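Local coordinates for methyltransferase-like protein 5 (Pyrococcus horikoshii, PDB 1WY7) that probably transfers methyl groups from S-adenosylmethionine to a nucleic acid, perhaps RNA, and was crystallised with the product S-adenosyl-L-homocysteine bound, at residues Lys16-Lys22 with Asp81-Val87; Pro31-Glu37 with Leu173-Glu178; Val116-Pro121 with Phe133-Ala137; Val144-Ala150 with Thr194-Phe200. All coordinates share one frame; numbering follows the deposited sequence.

How the contacts relate
Contacts 3 and 4 are buried in the core, whereas contacts 1 and 2 are partly buried, nearer the surface, and their chemistry follows. Contact 1 joins a loop to the start of helix 82-91 through lysine-carboxylate pairs and packing of Val87 and Phe18. Contact 2 sets helix 32-44 on strand 167-179 with a few apolar contacts, one amide bond and a water. Contact 3, which like contact 1 touches S-adenosyl-L-homocysteine, is apolar packing of helix 131-140 on strand 115-118. Contact 4 is backbone pairing between strands 143-149 and 191-202. In the sheet it lies between contacts 2 and 3: Tyr145 bonds to Val116 and Met118 of contact 3, Ile197 to Leu173 of contact 2.

Contact 1: residues Lys16-Lys22 with Asp81-Val87; sequences KGFKNPK and DKEAVDV. With SAH (S-adenosyl-L-homocysteine), chain E.
The irregular segment Lys16-Lys22 runs past the start of helix 82-91 in the opposite sense, Lys16 facing Val87 and Lys22 facing Asp81, with the shortest CA-CA distance, 6.2 Å, between Phe18 and Ala84. At the Val87 end the packing is apolar on the helix side: CG1 of Val87 lies 3.5 Å from both Lys16 O and Gly17 O. Phe18 is shared with the ligand, since its CE2 meets Ala84 CB at 3.8 Å while CZ comes within 3.2 Å of SAH O3', which sits at the ring edge. Lys19 starts with CG between its backbone N and carbonyl carbon (chi1 70°), which folds the chain over the helix, CE passing Glu83 CB at 3.5 Å. Its NZ then makes a weak salt bridge to Asp81 OD1. Lys22 lies three residues on, and a bend at its last torsion (chi4 57°) brings NZ to 2.6 Å from Glu83 OE1, which it meets from above the carboxylate plane (56° out of it); a second, weak bridge reaches Asp81 OD1. Asp81 is also the N-cap, its OD2 accepting from Glu83 N at 3.0 Å. Gln27, a ligand-binding residue, donates to OD1 as well. The carboxylate of Asp81 thus serves the helix end with one oxygen and the loop with the other, and the two lysines, though weakly bonded to it, and the helix N-terminus would probably both favour its ionised form.

Contact 2: residues Pro31-Glu37 with Leu173-Glu178; sequences PGNAASE and LTTKIE
Ala34 CB and Ile177 CG2 meet at 3.4 Å, a tight methyl-to-methyl contact at the centre of this helix-on-strand packing. Next to it, CG of Pro31, the N-cap residue, rests on Ile177 CB at 4.0 Å. Asn33 supplies the polar grip: with CG between its backbone N and carbonyl carbon (chi1 75°), the amide turns toward the strand, and ND2 donates to Lys176 O at 3.3 Å with an N-H...O angle of 144°. Its other end, OD1, receives a hydrogen bond of 2.7 Å from a water that accepts from Glu178 N. An alanine at this position would remove the amide and probably leave Lys176 O without this donor and the water without its acceptor on the helix. A turn further on, Glu37 OE2 lies 3.9 Å from Leu173 CD1. The short axes of the two segments approach to 8.2 Å and run at 145°, closer to antiparallel than perpendicular. Strand 167-179 is outermost in the sheet of this chain; Leu173, Thr175 and Ile177 pair with strand 191-202, while Asn33 and its water take Lys176 O and Glu178 N. On other sides of helix 32-44, Ser36 packs against helix 6-13 and Ala35 against helix 62-69.

Contact 3: residues Val116-Pro121 with Phe133-Ala137; sequences VIMNPP and FLLKA. With SAH (S-adenosyl-L-homocysteine), chain E.
The carbonyl oxygen of Phe133 accepts the helical hydrogen bond from Ala137 N at 2.8 Å, and the end of Met118, present as selenomethionine, lies against the same oxygen with CE 3.8 Å from Phe133 O. The rest of the contact is apolar. Met118 leaves the strand with CG between its backbone N and carbonyl carbon (chi1 59°) and is extended beyond, which brings CE against both Leu134 CD2, at 3.7 Å, and the methyl of Ala137. Val116 CG1 reaches that methyl, Ala137 CB, at 3.9 Å. Strand 115-118 and helix 131-140 open a beta-alpha-beta unit completed by strand 143-149, and their short axes run at 164°, nearly antiparallel, as expected of a helix returning across the sheet. Asn119-Pro120-Pro121, which follows the strand residues, is consistent with the Asn-Pro-Pro-aromatic signature of N6-type amino-methyltransferases. Both prolines support the Phe133 ring: Pro121 CD stands over one face, 3.9 Å from the ring centroid, and Pro120 CB makes an off-centre CH-pi contact. Replaced by an alanine, Phe133 would probably leave a gap beside the two prolines and take away the ring edge that meets the adenine. At that edge CZ lies 3.4 Å from both C4 and C5 of SAH. On the strand side, Asn119 O approaches SAH C5' at 3.4 Å, while the Asn119 amide is held by Tyr28 and Thr30.

Contact 4: residues Val144-Ala150 with Thr194-Phe200; sequences VYSIHLA and TVDIYRF
Arg199 lies alongside Tyr145 in an antiparallel pair of strands, 143-149 with 191-202, toward one end of the sheet that marks the class I methyltransferase fold: the last strand of the chain is inserted, against the direction of the others, between the fifth and sixth. With CG anti to its backbone N (chi1 178°), the arginine extends over the tyrosine. CB comes 3.8 Å from Tyr145 CE1. CG stands over the ring face, 4.0 Å from its centroid, in a CH-pi contact. CD reaches Tyr145 OH at 3.4 Å, and NE lies 3.0 Å from the same oxygen, which sits in the guanidinium plane at its edge; ring and guanidinium planes are 70° apart. Beyond, NH1 bridges to Asp47, which also bonds Tyr145 OH, and NH2 donates to Thr170.

The backbone pairing is regular from Val144 to His148. Val144 with Phe200, Ser146 with Tyr198 and His148 with Asp196 each exchange two hydrogen bonds, and Ala150 N adds another to Thr194 O. Ile147 and Ile197 share the face of Tyr145, where helix 32-44 packs on them. On the face of Val144, Phe200 CD2 meets Val144 CG1 at 3.8 Å, and the His148 and Tyr198 rings approach obliquely; helix 152-164 packs on Tyr198 and Phe200, while Leu134 of helix 131-140 meets His148. Asp196 binds Thr174 through OD2 and Arg155 through OD1. That OD1 also accepts from a water, which donates to Leu149 O at 2.8 Å and takes a 2.6 Å bond from Tyr198 OH in the plane of the tyrosine ring.

Contact 1: residues Lys16-Lys22 with Asp81-Val87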
# COMPACT_ATOMS: atom_id res chain seq x y z
N LYS A 16 -10.80 2.46 -11.55
CA LYS A 16 -11.04 3.90 -11.56
C LYS A 16 -10.09 4.63 -10.62
O LYS A 16 -9.73 4.09 -9.57
CB LYS A 16 -12.49 4.18 -11.16
CG LYS A 16 -13.52 3.74 -12.19
CD LYS A 16 -13.41 2.24 -12.47
CE LYS A 16 -14.09 1.83 -13.78
NZ LYS A 16 -15.58 1.98 -13.76
N GLY A 17 -9.68 5.84 -10.99
CA GLY A 17 -8.77 6.62 -10.16
C GLY A 17 -9.51 7.61 -9.27
O GLY A 17 -10.74 7.58 -9.20
N PHE A 18 -8.77 8.48 -8.59
CA PHE A 18 -9.36 9.48 -7.70
C PHE A 18 -10.21 10.50 -8.45
O PHE A 18 -9.82 10.98 -9.51
CB PHE A 18 -8.27 10.25 -6.95
CG PHE A 18 -7.54 9.45 -5.91
CD1 PHE A 18 -6.38 8.75 -6.25
CD2 PHE A 18 -8.00 9.40 -4.60
CE1 PHE A 18 -5.68 8.03 -5.28
CE2 PHE A 18 -7.31 8.67 -3.63
CZ PHE A 18 -6.15 7.98 -3.97
N LYS A 19 -11.37 10.83 -7.89
CA LYS A 19 -12.29 11.81 -8.47
C LYS A 19 -11.63 13.19 -8.55
O LYS A 19 -11.59 13.82 -9.61
CB LYS A 19 -13.55 11.90 -7.59
CG LYS A 19 -13.31 12.57 -6.21
CD LYS A 19 -12.20 11.90 -5.38
CE LYS A 19 -11.59 12.88 -4.37
NZ LYS A 19 -10.51 12.28 -3.51
N ASN A 20 -11.15 13.67 -7.41
CA ASN A 20 -10.48 14.96 -7.33
C ASN A 20 -9.35 14.82 -6.32
O ASN A 20 -9.50 15.14 -5.14
CB ASN A 20 -11.45 16.07 -6.89
CG ASN A 20 -10.95 17.46 -7.25
OD1 ASN A 20 -9.76 17.67 -7.50
ND2 ASN A 20 -11.87 18.43 -7.26
N PRO A 21 -8.19 14.35 -6.79
CA PRO A 21 -7.00 14.14 -5.96
C PRO A 21 -6.61 15.30 -5.06
O PRO A 21 -6.46 16.43 -5.51
CB PRO A 21 -5.90 13.86 -6.98
CG PRO A 21 -6.63 13.32 -8.15
CD PRO A 21 -7.85 14.18 -8.21
N LYS A 22 -6.45 15.00 -3.77
CA LYS A 22 -6.03 16.00 -2.80
C LYS A 22 -4.52 15.82 -2.70
O LYS A 22 -4.04 14.87 -2.08
CB LYS A 22 -6.73 15.75 -1.46
CG LYS A 22 -8.26 15.86 -1.56
CD LYS A 22 -8.97 15.32 -0.33
CE LYS A 22 -10.45 15.72 -0.33
NZ LYS A 22 -11.16 15.27 -1.55
N ASP A 81 -10.01 9.66 3.61
CA ASP A 81 -10.88 10.42 2.73
C ASP A 81 -12.09 9.68 2.16
O ASP A 81 -11.95 8.79 1.31
CB ASP A 81 -10.04 11.02 1.61
CG ASP A 81 -10.83 11.95 0.71
OD1 ASP A 81 -10.27 12.44 -0.29
OD2 ASP A 81 -12.03 12.19 1.00
N LYS A 82 -13.27 10.07 2.61
CA LYS A 82 -14.53 9.47 2.16
C LYS A 82 -14.68 9.46 0.64
O LYS A 82 -15.16 8.48 0.06
CB LYS A 82 -15.71 10.23 2.78
CG LYS A 82 -17.08 9.90 2.18
CD LYS A 82 -17.40 8.41 2.23
CE LYS A 82 -18.89 8.14 1.99
NZ LYS A 82 -19.42 8.81 0.76
N GLU A 83 -14.27 10.55 -0.00
CA GLU A 83 -14.37 10.65 -1.46
C GLU A 83 -13.54 9.59 -2.18
O GLU A 83 -13.86 9.19 -3.30
CB GLU A 83 -13.92 12.03 -1.91
CG GLU A 83 -14.92 13.12 -1.59
CD GLU A 83 -14.32 14.50 -1.74
OE1 GLU A 83 -13.58 14.93 -0.82
OE2 GLU A 83 -14.58 15.14 -2.78
N ALA A 84 -12.48 9.13 -1.53
CA ALA A 84 -11.64 8.09 -2.09
C ALA A 84 -12.36 6.76 -1.88
O ALA A 84 -12.33 5.88 -2.74
CB ALA A 84 -10.27 8.08 -1.40
N VAL A 85 -13.01 6.63 -0.73
CA VAL A 85 -13.74 5.41 -0.41
C VAL A 85 -14.86 5.16 -1.42
O VAL A 85 -15.16 4.01 -1.73
CB VAL A 85 -14.31 5.49 1.03
CG1 VAL A 85 -15.14 4.24 1.36
CG2 VAL A 85 -13.16 5.62 2.01
N ASP A 86 -15.47 6.23 -1.94
CA ASP A 86 -16.54 6.06 -2.93
C ASP A 86 -16.01 5.27 -4.13
O ASP A 86 -16.67 4.37 -4.63
CB ASP A 86 -17.08 7.41 -3.41
CG ASP A 86 -17.73 8.22 -2.30
OD1 ASP A 86 -18.46 7.63 -1.47
OD2 ASP A 86 -17.51 9.45 -2.27
N VAL A 87 -14.82 5.64 -4.58
CA VAL A 87 -14.17 4.97 -5.71
C VAL A 87 -13.76 3.56 -5.30
O VAL A 87 -13.91 2.61 -6.06
CB VAL A 87 -12.90 5.76 -6.16
CG1 VAL A 87 -12.21 5.05 -7.33
CG2 VAL A 87 -13.29 7.18 -6.54
N SAH E . -4.65 4.69 -4.78
CA SAH E . -3.51 4.10 -4.04
CB SAH E . -3.36 4.89 -2.73
CG SAH E . -2.41 6.00 -3.03
SD SAH E . -1.93 7.27 -1.85
C SAH E . -3.82 2.64 -3.87
O SAH E . -4.66 2.11 -4.67
OXT SAH E . -3.19 2.07 -2.92
C5' SAH E . -2.38 6.66 -0.23
C4' SAH E . -3.64 7.18 0.46
O4' SAH E . -3.31 7.60 1.80
C3' SAH E . -4.27 8.45 -0.13
O3' SAH E . -5.41 7.96 -0.86
C2' SAH E . -4.74 9.29 1.07
O2' SAH E . -6.03 9.86 1.11
C1' SAH E . -4.39 8.39 2.26
N9 SAH E . -3.97 9.10 3.46
C8 SAH E . -3.17 10.22 3.61
N7 SAH E . -2.99 10.58 4.85
C5 SAH E . -3.70 9.64 5.59
C6 SAH E . -3.91 9.44 6.98
N6 SAH E . -3.36 10.25 7.91
N1 SAH E . -4.69 8.39 7.41
C2 SAH E . -5.24 7.58 6.47
N3 SAH E . -5.11 7.66 5.13
C4 SAH E . -4.32 8.72 4.74

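Contact 2: residues Pro31-Glu37 with Leu173-Glu178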
# COMPACT_ATOMS: atom_id res chain seq x y z
N PRO A 31 0.57 2.86 -9.18
CA PRO A 31 0.76 2.40 -10.56
C PRO A 31 0.72 0.87 -10.65
O PRO A 31 1.24 0.17 -9.77
CB PRO A 31 2.12 2.99 -10.93
CG PRO A 31 2.14 4.28 -10.16
CD PRO A 31 1.62 3.82 -8.80
N GLY A 32 0.10 0.36 -11.70
CA GLY A 32 -0.02 -1.08 -11.87
C GLY A 32 1.26 -1.89 -11.76
O GLY A 32 1.28 -2.97 -11.17
N ASN A 33 2.34 -1.39 -12.33
CA ASN A 33 3.60 -2.13 -12.28
C ASN A 33 4.12 -2.29 -10.86
O ASN A 33 4.44 -3.40 -10.42
CB ASN A 33 4.65 -1.47 -13.18
CG ASN A 33 5.23 -0.20 -12.58
OD1 ASN A 33 4.49 0.74 -12.23
ND2 ASN A 33 6.56 -0.14 -12.48
N ALA A 34 4.22 -1.18 -10.12
CA ALA A 34 4.71 -1.24 -8.75
C ALA A 34 3.76 -2.09 -7.90
O ALA A 34 4.21 -2.92 -7.11
CB ALA A 34 4.82 0.18 -8.17
N ALA A 35 2.46 -1.87 -8.08
CA ALA A 35 1.45 -2.62 -7.34
C ALA A 35 1.62 -4.12 -7.58
O ALA A 35 1.56 -4.93 -6.64
CB ALA A 35 0.07 -2.18 -7.76
N SER A 36 1.80 -4.48 -8.85
CA SER A 36 2.01 -5.88 -9.27
C SER A 36 3.23 -6.46 -8.59
O SER A 36 3.19 -7.59 -8.11
CB SER A 36 2.24 -5.99 -10.78
OG SER A 36 1.08 -5.64 -11.49
N GLU A 37 4.33 -5.72 -8.59
CA GLU A 37 5.57 -6.18 -7.96
C GLU A 37 5.37 -6.48 -6.48
O GLU A 37 5.72 -7.55 -5.99
CB GLU A 37 6.66 -5.11 -8.07
CG GLU A 37 7.29 -4.97 -9.45
CD GLU A 37 8.25 -6.11 -9.81
OE1 GLU A 37 8.92 -5.99 -10.85
OE2 GLU A 37 8.36 -7.11 -9.06
N LEU A 173 12.79 -4.34 -3.32
CA LEU A 173 12.85 -4.33 -4.77
C LEU A 173 12.78 -2.89 -5.23
O LEU A 173 11.97 -2.10 -4.73
CB LEU A 173 11.67 -5.11 -5.37
CG LEU A 173 11.32 -6.50 -4.82
CD1 LEU A 173 10.55 -7.24 -5.89
CD2 LEU A 173 12.55 -7.30 -4.40
N THR A 174 13.63 -2.54 -6.18
CA THR A 174 13.65 -1.17 -6.68
C THR A 174 13.11 -1.09 -8.11
O THR A 174 13.54 -1.84 -8.99
CB THR A 174 15.08 -0.61 -6.61
OG1 THR A 174 15.60 -0.83 -5.29
CG2 THR A 174 15.08 0.89 -6.90
N THR A 175 12.16 -0.18 -8.31
CA THR A 175 11.54 0.04 -9.62
C THR A 175 11.20 1.50 -9.84
O THR A 175 11.08 2.28 -8.90
CB THR A 175 10.20 -0.72 -9.82
OG1 THR A 175 9.55 -0.88 -8.55
CG2 THR A 175 10.41 -2.06 -10.49
N LYS A 176 11.01 1.85 -11.11
CA LYS A 176 10.66 3.21 -11.49
C LYS A 176 9.17 3.22 -11.80
O LYS A 176 8.68 2.34 -12.51
CB LYS A 176 11.43 3.63 -12.74
CG LYS A 176 12.85 3.09 -12.77
CD LYS A 176 13.67 3.65 -13.93
CE LYS A 176 14.18 5.05 -13.64
NZ LYS A 176 15.14 5.52 -14.66
N ILE A 177 8.45 4.18 -11.25
CA ILE A 177 7.02 4.27 -11.54
C ILE A 177 6.76 5.59 -12.24
O ILE A 177 7.60 6.49 -12.23
CB ILE A 177 6.16 4.22 -10.26
CG1 ILE A 177 6.49 5.41 -9.35
CG2 ILE A 177 6.39 2.89 -9.54
CD1 ILE A 177 5.59 5.51 -8.12
N GLU A 178 5.60 5.70 -12.86
CA GLU A 178 5.23 6.92 -13.54
C GLU A 178 3.87 7.36 -13.04
O GLU A 178 2.89 6.64 -13.18
CB GLU A 178 5.19 6.68 -15.05
CG GLU A 178 6.53 6.22 -15.61
CD GLU A 178 6.52 6.08 -17.11
OE1 GLU A 178 5.71 5.29 -17.64
OE2 GLU A 178 7.34 6.76 -17.77
O HOH W 1 4.80 3.08 -13.54

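Contact 3: residues Val116-Pro121 with Phe133-Ala137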
# COMPACT_ATOMS: atom_id res chain seq x y z
N VAL A 116 0.16 -6.45 6.33
CA VAL A 116 -0.12 -5.08 5.97
C VAL A 116 0.53 -4.81 4.61
O VAL A 116 1.68 -5.20 4.37
CB VAL A 116 0.49 -4.04 6.95
CG1 VAL A 116 0.39 -2.67 6.33
CG2 VAL A 116 -0.24 -4.06 8.31
N ILE A 117 -0.20 -4.17 3.71
CA ILE A 117 0.34 -3.77 2.42
C ILE A 117 -0.02 -2.29 2.35
O ILE A 117 -1.10 -1.90 2.79
CB ILE A 117 -0.28 -4.53 1.24
CG1 ILE A 117 -1.79 -4.28 1.17
CG2 ILE A 117 0.04 -6.01 1.38
CD1 ILE A 117 -2.50 -5.06 0.05
N MSE A 118 0.88 -1.47 1.83
CA MSE A 118 0.59 -0.06 1.74
C MSE A 118 1.50 0.73 0.81
O MSE A 118 2.67 0.40 0.61
CB MSE A 118 0.64 0.58 3.16
CG MSE A 118 1.97 0.45 3.92
SE MSE A 118 1.90 1.18 5.59
CE MSE A 118 3.60 1.16 6.03
N ASN A 119 0.91 1.78 0.24
CA ASN A 119 1.58 2.74 -0.63
C ASN A 119 1.27 4.02 0.13
O ASN A 119 0.43 4.82 -0.29
CB ASN A 119 0.91 2.77 -2.02
CG ASN A 119 1.55 3.77 -2.97
OD1 ASN A 119 1.08 3.96 -4.09
ND2 ASN A 119 2.63 4.40 -2.53
N PRO A 120 1.93 4.23 1.29
CA PRO A 120 1.70 5.42 2.11
C PRO A 120 2.29 6.69 1.53
O PRO A 120 3.10 6.63 0.62
CB PRO A 120 2.36 5.03 3.44
CG PRO A 120 3.57 4.25 2.97
CD PRO A 120 3.01 3.39 1.84
N PRO A 121 1.86 7.85 2.04
CA PRO A 121 2.42 9.10 1.51
C PRO A 121 3.90 9.10 1.84
O PRO A 121 4.30 8.60 2.90
CB PRO A 121 1.65 10.18 2.27
CG PRO A 121 1.20 9.50 3.51
CD PRO A 121 0.81 8.13 3.03
N PHE A 133 2.05 5.73 9.41
CA PHE A 133 1.74 4.49 8.70
C PHE A 133 2.68 3.33 9.10
O PHE A 133 2.22 2.22 9.37
CB PHE A 133 1.79 4.71 7.18
CG PHE A 133 0.63 5.50 6.64
CD1 PHE A 133 0.60 6.89 6.75
CD2 PHE A 133 -0.44 4.85 6.05
CE1 PHE A 133 -0.50 7.62 6.28
CE2 PHE A 133 -1.55 5.57 5.58
CZ PHE A 133 -1.58 6.95 5.69
N LEU A 134 3.98 3.60 9.16
CA LEU A 134 4.94 2.58 9.55
C LEU A 134 4.70 2.16 10.99
O LEU A 134 4.69 0.97 11.30
CB LEU A 134 6.37 3.09 9.37
CG LEU A 134 6.78 3.24 7.91
CD1 LEU A 134 8.00 4.13 7.79
CD2 LEU A 134 7.03 1.86 7.32
N LEU A 135 4.48 3.14 11.88
CA LEU A 135 4.20 2.84 13.29
C LEU A 135 2.97 1.93 13.42
O LEU A 135 3.01 0.94 14.12
CB LEU A 135 3.96 4.12 14.11
CG LEU A 135 5.17 4.68 14.86
CD1 LEU A 135 4.76 5.96 15.61
CD2 LEU A 135 5.69 3.63 15.84
N LYS A 136 1.88 2.30 12.76
CA LYS A 136 0.66 1.51 12.82
C LYS A 136 0.87 0.11 12.23
O LYS A 136 0.47 -0.89 12.82
CB LYS A 136 -0.47 2.22 12.08
CG LYS A 136 -1.79 1.48 12.05
CD LYS A 136 -2.28 1.19 13.46
CE LYS A 136 -2.43 2.48 14.27
NZ LYS A 136 -2.81 2.15 15.67
N ALA A 137 1.51 0.04 11.06
CA ALA A 137 1.77 -1.25 10.42
C ALA A 137 2.56 -2.16 11.36
O ALA A 137 2.22 -3.32 11.55
CB ALA A 137 2.57 -1.04 9.10
N SAH E . -4.65 4.69 -4.78
CA SAH E . -3.51 4.10 -4.04
CB SAH E . -3.36 4.89 -2.73
CG SAH E . -2.41 6.00 -3.03
SD SAH E . -1.93 7.27 -1.85
C SAH E . -3.82 2.64 -3.87
O SAH E . -4.66 2.11 -4.67
OXT SAH E . -3.19 2.07 -2.92
C5' SAH E . -2.38 6.66 -0.23
C4' SAH E . -3.64 7.18 0.46
O4' SAH E . -3.31 7.60 1.80
C3' SAH E . -4.27 8.45 -0.13
O3' SAH E . -5.41 7.96 -0.86
C2' SAH E . -4.74 9.29 1.07
O2' SAH E . -6.03 9.86 1.11
C1' SAH E . -4.39 8.39 2.26
N9 SAH E . -3.97 9.10 3.46
C8 SAH E . -3.17 10.22 3.61
N7 SAH E . -2.99 10.58 4.85
C5 SAH E . -3.70 9.64 5.59
C6 SAH E . -3.91 9.44 6.98
N6 SAH E . -3.36 10.25 7.91
N1 SAH E . -4.69 8.39 7.41
C2 SAH E . -5.24 7.58 6.47
N3 SAH E . -5.11 7.66 5.13
C4 SAH E . -4.32 8.72 4.74

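Contact 4: residues Val144-Ala150 with Thr194-Phe200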
# COMPACT_ATOMS: atom_id res chain seq x y z
N VAL A 144 5.01 -6.69 7.04
CA VAL A 144 4.60 -5.45 6.39
C VAL A 144 5.23 -5.25 5.02
O VAL A 144 6.44 -5.47 4.84
CB VAL A 144 5.01 -4.22 7.26
CG1 VAL A 144 4.68 -2.93 6.53
CG2 VAL A 144 4.34 -4.31 8.62
N TYR A 145 4.42 -4.84 4.04
CA TYR A 145 4.89 -4.55 2.69
C TYR A 145 4.57 -3.08 2.45
O TYR A 145 3.42 -2.66 2.56
CB TYR A 145 4.15 -5.40 1.63
CG TYR A 145 4.51 -6.88 1.62
CD1 TYR A 145 5.52 -7.38 0.80
CD2 TYR A 145 3.82 -7.77 2.45
CE1 TYR A 145 5.85 -8.74 0.81
CE2 TYR A 145 4.13 -9.12 2.47
CZ TYR A 145 5.14 -9.61 1.65
OH TYR A 145 5.45 -10.95 1.69
N SER A 146 5.59 -2.29 2.13
CA SER A 146 5.39 -0.87 1.91
C SER A 146 6.22 -0.35 0.76
O SER A 146 7.12 -1.02 0.26
CB SER A 146 5.71 -0.09 3.19
OG SER A 146 5.31 1.27 3.05
N ILE A 147 5.91 0.87 0.33
CA ILE A 147 6.63 1.50 -0.76
C ILE A 147 7.18 2.84 -0.30
O ILE A 147 6.50 3.59 0.39
CB ILE A 147 5.69 1.72 -1.98
CG1 ILE A 147 5.15 0.37 -2.47
CG2 ILE A 147 6.44 2.42 -3.09
CD1 ILE A 147 4.21 0.47 -3.64
N HIS A 148 8.42 3.14 -0.68
CA HIS A 148 9.06 4.39 -0.29
C HIS A 148 10.03 4.87 -1.35
O HIS A 148 10.44 4.11 -2.22
CB HIS A 148 9.81 4.20 1.03
CG HIS A 148 8.93 3.79 2.17
ND1 HIS A 148 8.18 4.70 2.88
CD2 HIS A 148 8.63 2.58 2.67
CE1 HIS A 148 7.44 4.06 3.77
NE2 HIS A 148 7.70 2.77 3.66
N LEU A 149 10.39 6.15 -1.26
CA LEU A 149 11.32 6.78 -2.18
C LEU A 149 12.70 6.12 -2.12
O LEU A 149 13.28 5.99 -1.04
CB LEU A 149 11.47 8.26 -1.83
CG LEU A 149 10.70 9.30 -2.63
CD1 LEU A 149 9.34 8.79 -2.96
CD2 LEU A 149 10.62 10.59 -1.84
N ALA A 150 13.21 5.72 -3.28
CA ALA A 150 14.52 5.09 -3.36
C ALA A 150 15.62 6.14 -3.24
O ALA A 150 16.36 6.38 -4.19
CB ALA A 150 14.65 4.36 -4.68
N THR A 194 11.78 6.80 -8.65
CA THR A 194 12.26 5.48 -8.34
C THR A 194 11.89 5.17 -6.90
O THR A 194 12.21 5.93 -6.00
CB THR A 194 13.76 5.42 -8.50
OG1 THR A 194 14.09 5.86 -9.83
CG2 THR A 194 14.26 4.00 -8.28
N VAL A 195 11.19 4.06 -6.70
CA VAL A 195 10.78 3.66 -5.37
C VAL A 195 11.31 2.28 -5.00
O VAL A 195 11.70 1.49 -5.87
CB VAL A 195 9.21 3.62 -5.23
CG1 VAL A 195 8.61 5.02 -5.43
CG2 VAL A 195 8.61 2.65 -6.25
N ASP A 196 11.34 2.01 -3.70
CA ASP A 196 11.75 0.72 -3.17
C ASP A 196 10.48 0.10 -2.61
O ASP A 196 9.66 0.78 -1.99
CB ASP A 196 12.74 0.87 -2.00
CG ASP A 196 14.10 1.34 -2.44
OD1 ASP A 196 14.67 2.19 -1.73
OD2 ASP A 196 14.60 0.87 -3.48
N ILE A 197 10.31 -1.19 -2.85
CA ILE A 197 9.18 -1.93 -2.32
C ILE A 197 9.81 -2.76 -1.21
O ILE A 197 10.69 -3.59 -1.47
CB ILE A 197 8.55 -2.83 -3.40
CG1 ILE A 197 8.05 -1.97 -4.56
CG2 ILE A 197 7.42 -3.65 -2.78
CD1 ILE A 197 7.43 -2.76 -5.69
N TYR A 198 9.40 -2.52 0.03
CA TYR A 198 9.96 -3.23 1.17
C TYR A 198 9.07 -4.32 1.72
O TYR A 198 7.85 -4.27 1.60
CB TYR A 198 10.22 -2.29 2.35
CG TYR A 198 11.29 -1.25 2.19
CD1 TYR A 198 11.03 -0.04 1.55
CD2 TYR A 198 12.56 -1.44 2.74
CE1 TYR A 198 12.01 0.96 1.47
CE2 TYR A 198 13.54 -0.45 2.66
CZ TYR A 198 13.26 0.74 2.02
OH TYR A 198 14.24 1.69 1.89
N ARG A 199 9.71 -5.29 2.36
CA ARG A 199 9.02 -6.35 3.07
C ARG A 199 9.71 -6.36 4.42
O ARG A 199 10.91 -6.62 4.50
CB ARG A 199 9.19 -7.71 2.42
CG ARG A 199 8.47 -8.77 3.26
CD ARG A 199 8.63 -10.17 2.74
NE ARG A 199 7.84 -11.09 3.55
CZ ARG A 199 8.29 -11.71 4.64
NH1 ARG A 199 7.47 -12.52 5.31
NH2 ARG A 199 9.55 -11.54 5.04
N PHE A 200 8.97 -6.06 5.48
CA PHE A 200 9.49 -6.03 6.84
C PHE A 200 8.95 -7.26 7.57
O PHE A 200 7.80 -7.66 7.35
CB PHE A 200 9.00 -4.78 7.58
CG PHE A 200 9.37 -3.47 6.92
CD1 PHE A 200 10.58 -2.86 7.17
CD2 PHE A 200 8.46 -2.82 6.09
CE1 PHE A 200 10.89 -1.62 6.63
CE2 PHE A 200 8.75 -1.58 5.55
CZ PHE A 200 9.96 -0.97 5.81
O HOH W 2 13.51 3.60 0.31